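Local coordinates for protein putative N-acetylneuraminate lyase ([Ruminococcus] gnavus ATCC 29149, PDB 6RB7) that probably belongs to the dihydrodipicolinate synthetase family of TIM-barrel proteins and assembles from four copies of one chain, at residues Q227-R232 against K268-C273. Residues are numbered along the deposited sequence; the frame is centred on the assembly and turned at random.
Sequences QFMSGR and KIQYAC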
loop_
_atom_site.group_PDB
_atom_site.type_symbol
_atom_site.label_atom_id
_atom_site.label_comp_id
_atom_site.label_asym_id
_atom_site.label_seq_id
_atom_site.Cartn_x
_atom_site.Cartn_y
_atom_site.Cartn_z
ATOM N N GLN A 227 -13.121 16.064 6.245
ATOM C CA GLN A 227 -11.979 16.987 6.525
ATOM C C GLN A 227 -12.273 18.413 5.996
ATOM O O GLN A 227 -11.344 19.220 5.916
ATOM C CB GLN A 227 -10.721 16.407 5.887
ATOM C CG GLN A 227 -10.383 15.019 6.389
ATOM C CD GLN A 227 -9.058 14.455 5.892
ATOM O OE1 GLN A 227 -8.497 13.600 6.587
ATOM N NE2 GLN A 227 -8.536 14.909 4.725
ATOM N N PHE A 228 -13.525 18.715 5.659
ATOM C CA PHE A 228 -13.938 19.995 5.036
ATOM C C PHE A 228 -13.228 21.190 5.688
ATOM O O PHE A 228 -12.526 21.948 4.972
ATOM C CB PHE A 228 -15.460 20.102 5.102
ATOM C CG PHE A 228 -16.081 21.280 4.413
ATOM C CD1 PHE A 228 -15.972 22.555 4.934
ATOM C CD2 PHE A 228 -16.812 21.112 3.236
ATOM C CE1 PHE A 228 -16.589 23.635 4.307
ATOM C CE2 PHE A 228 -17.458 22.178 2.651
ATOM C CZ PHE A 228 -17.315 23.445 3.153
ATOM N N MET A 229 -13.351 21.342 7.003
ATOM C CA MET A 229 -12.854 22.573 7.644
ATOM C C MET A 229 -11.331 22.632 7.578
ATOM O O MET A 229 -10.765 23.749 7.437
ATOM C CB MET A 229 -13.348 22.717 9.078
ATOM C CG MET A 229 -12.827 21.714 10.017
ATOM S SD MET A 229 -13.624 21.934 11.659
ATOM C CE MET A 229 -12.997 23.521 12.166
ATOM N N SER A 230 -10.669 21.482 7.641
ATOM C CA SER A 230 -9.202 21.380 7.654
ATOM C C SER A 230 -8.658 21.687 6.263
ATOM O O SER A 230 -7.591 22.343 6.177
ATOM C CB SER A 230 -8.794 20.009 8.114
ATOM O OG SER A 230 -9.062 19.833 9.492
ATOM N N GLY A 231 -9.267 21.164 5.207
ATOM C CA GLY A 231 -8.813 21.466 3.837
ATOM C C GLY A 231 -9.059 22.919 3.503
ATOM O O GLY A 231 -8.206 23.529 2.832
ATOM N N ARG A 232 -10.193 23.455 3.913
ATOM C CA ARG A 232 -10.526 24.886 3.690
ATOM C C ARG A 232 -9.469 25.789 4.329
ATOM O O ARG A 232 -8.893 26.628 3.605
ATOM C CB ARG A 232 -11.931 25.151 4.207
ATOM C CG ARG A 232 -13.020 24.617 3.289
ATOM C CD ARG A 232 -13.275 25.423 1.996
ATOM N NE ARG A 232 -13.922 26.661 2.433
ATOM C CZ ARG A 232 -13.334 27.820 2.605
ATOM N NH1 ARG A 232 -12.080 28.046 2.294
ATOM N NH2 ARG A 232 -14.047 28.838 3.069
ATOM N N LYS A 268 -18.149 22.165 15.779
ATOM C CA LYS A 268 -19.435 21.526 16.152
ATOM C C LYS A 268 -20.142 20.978 14.914
ATOM O O LYS A 268 -20.667 19.826 14.957
ATOM C CB LYS A 268 -20.325 22.482 16.943
ATOM C CG LYS A 268 -19.789 22.765 18.346
ATOM C CD LYS A 268 -20.724 23.625 19.164
ATOM C CE LYS A 268 -20.309 23.687 20.621
ATOM N NZ LYS A 268 -19.125 24.560 20.791
ATOM N N ILE A 269 -20.193 21.786 13.851
ATOM C CA ILE A 269 -20.909 21.372 12.631
ATOM C C ILE A 269 -20.159 20.216 11.959
ATOM O O ILE A 269 -20.772 19.246 11.547
ATOM C CB ILE A 269 -21.154 22.562 11.705
ATOM C CG1 ILE A 269 -22.027 23.614 12.410
ATOM C CG2 ILE A 269 -21.815 22.058 10.429
ATOM C CD1 ILE A 269 -22.077 24.920 11.692
ATOM N N GLN A 270 -18.835 20.364 11.820
ATOM C CA GLN A 270 -18.010 19.301 11.200
ATOM C C GLN A 270 -18.240 17.979 11.938
ATOM O O GLN A 270 -18.397 16.898 11.280
ATOM C CB GLN A 270 -16.545 19.688 11.202
ATOM C CG GLN A 270 -15.651 18.638 10.532
ATOM C CD GLN A 270 -15.723 18.763 9.040
ATOM O OE1 GLN A 270 -15.196 19.747 8.484
ATOM N NE2 GLN A 270 -16.346 17.776 8.361
ATOM N N TYR A 271 -18.249 18.011 13.268
ATOM C CA TYR A 271 -18.401 16.759 14.041
ATOM C C TYR A 271 -19.792 16.161 13.814
ATOM O O TYR A 271 -19.925 14.955 13.711
ATOM C CB TYR A 271 -18.092 16.975 15.522
ATOM C CG TYR A 271 -16.634 16.926 15.871
ATOM C CD1 TYR A 271 -15.677 17.638 15.150
ATOM C CD2 TYR A 271 -16.185 16.222 16.965
ATOM C CE1 TYR A 271 -14.343 17.622 15.487
ATOM C CE2 TYR A 271 -14.843 16.176 17.312
ATOM C CZ TYR A 271 -13.916 16.872 16.567
ATOM O OH TYR A 271 -12.603 16.839 16.951
ATOM N N ALA A 272 -20.816 17.002 13.725
ATOM C CA ALA A 272 -22.189 16.519 13.470
ATOM C C ALA A 272 -22.278 15.928 12.063
ATOM O O ALA A 272 -22.880 14.850 11.929
ATOM C CB ALA A 272 -23.164 17.648 13.629
ATOM N N CYS A 273 -21.704 16.604 11.074
ATOM C CA CYS A 273 -21.675 16.078 9.691
ATOM C C CYS A 273 -20.974 14.730 9.695
ATOM O O CYS A 273 -21.460 13.777 9.060
ATOM C CB CYS A 273 -20.990 17.010 8.703
ATOM S SG CYS A 273 -21.980 18.504 8.412
#
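Gln270 reaches from helix 263-281 to the first turn of helix 228-234 and meets Met229 by both hydrogen bonding and packing. The hydrogen bond runs from Met229 N to Gln270 OE1, 2.9 Å long, with an N-H...O angle of 156°. The donor lies close to the extension of the C=O bond, at a C=O...N angle of 161°. Met229 N belongs to the first turn, where backbone N-H groups lack an acceptor from the preceding turn, and the side-chain amide supplies one. The other end of the amide is held too. Gln270 NE2 bonds to Asp225 O and to Asn274 OD1, which fixes how the amide is turned.

The packing gathers round the same oxygen. Phe228 CB and Met229 CG each lie 3.4 Å from Gln270 OE1. Further back, Met229 SD rests 3.7 Å from Gln270 CB, beside the aliphatic part of the chain. Gln270 CG stands anti to its own N, and a bend at chi2 (79°) brings the amide to the helix start.

Phe228, Met229 and Gln270 are all buried. Helix 248-259 adjoins both sides: Leu254 meets Phe228 and Gln270, and Ile258 meets Phe228. Val233 of a neighbouring subunit packs on Met229. The contact thus ties the short helix between barrel strands 219-222 and 238-241 to helix 263-281, which follows the last barrel strand and helix 248-259 in the chain.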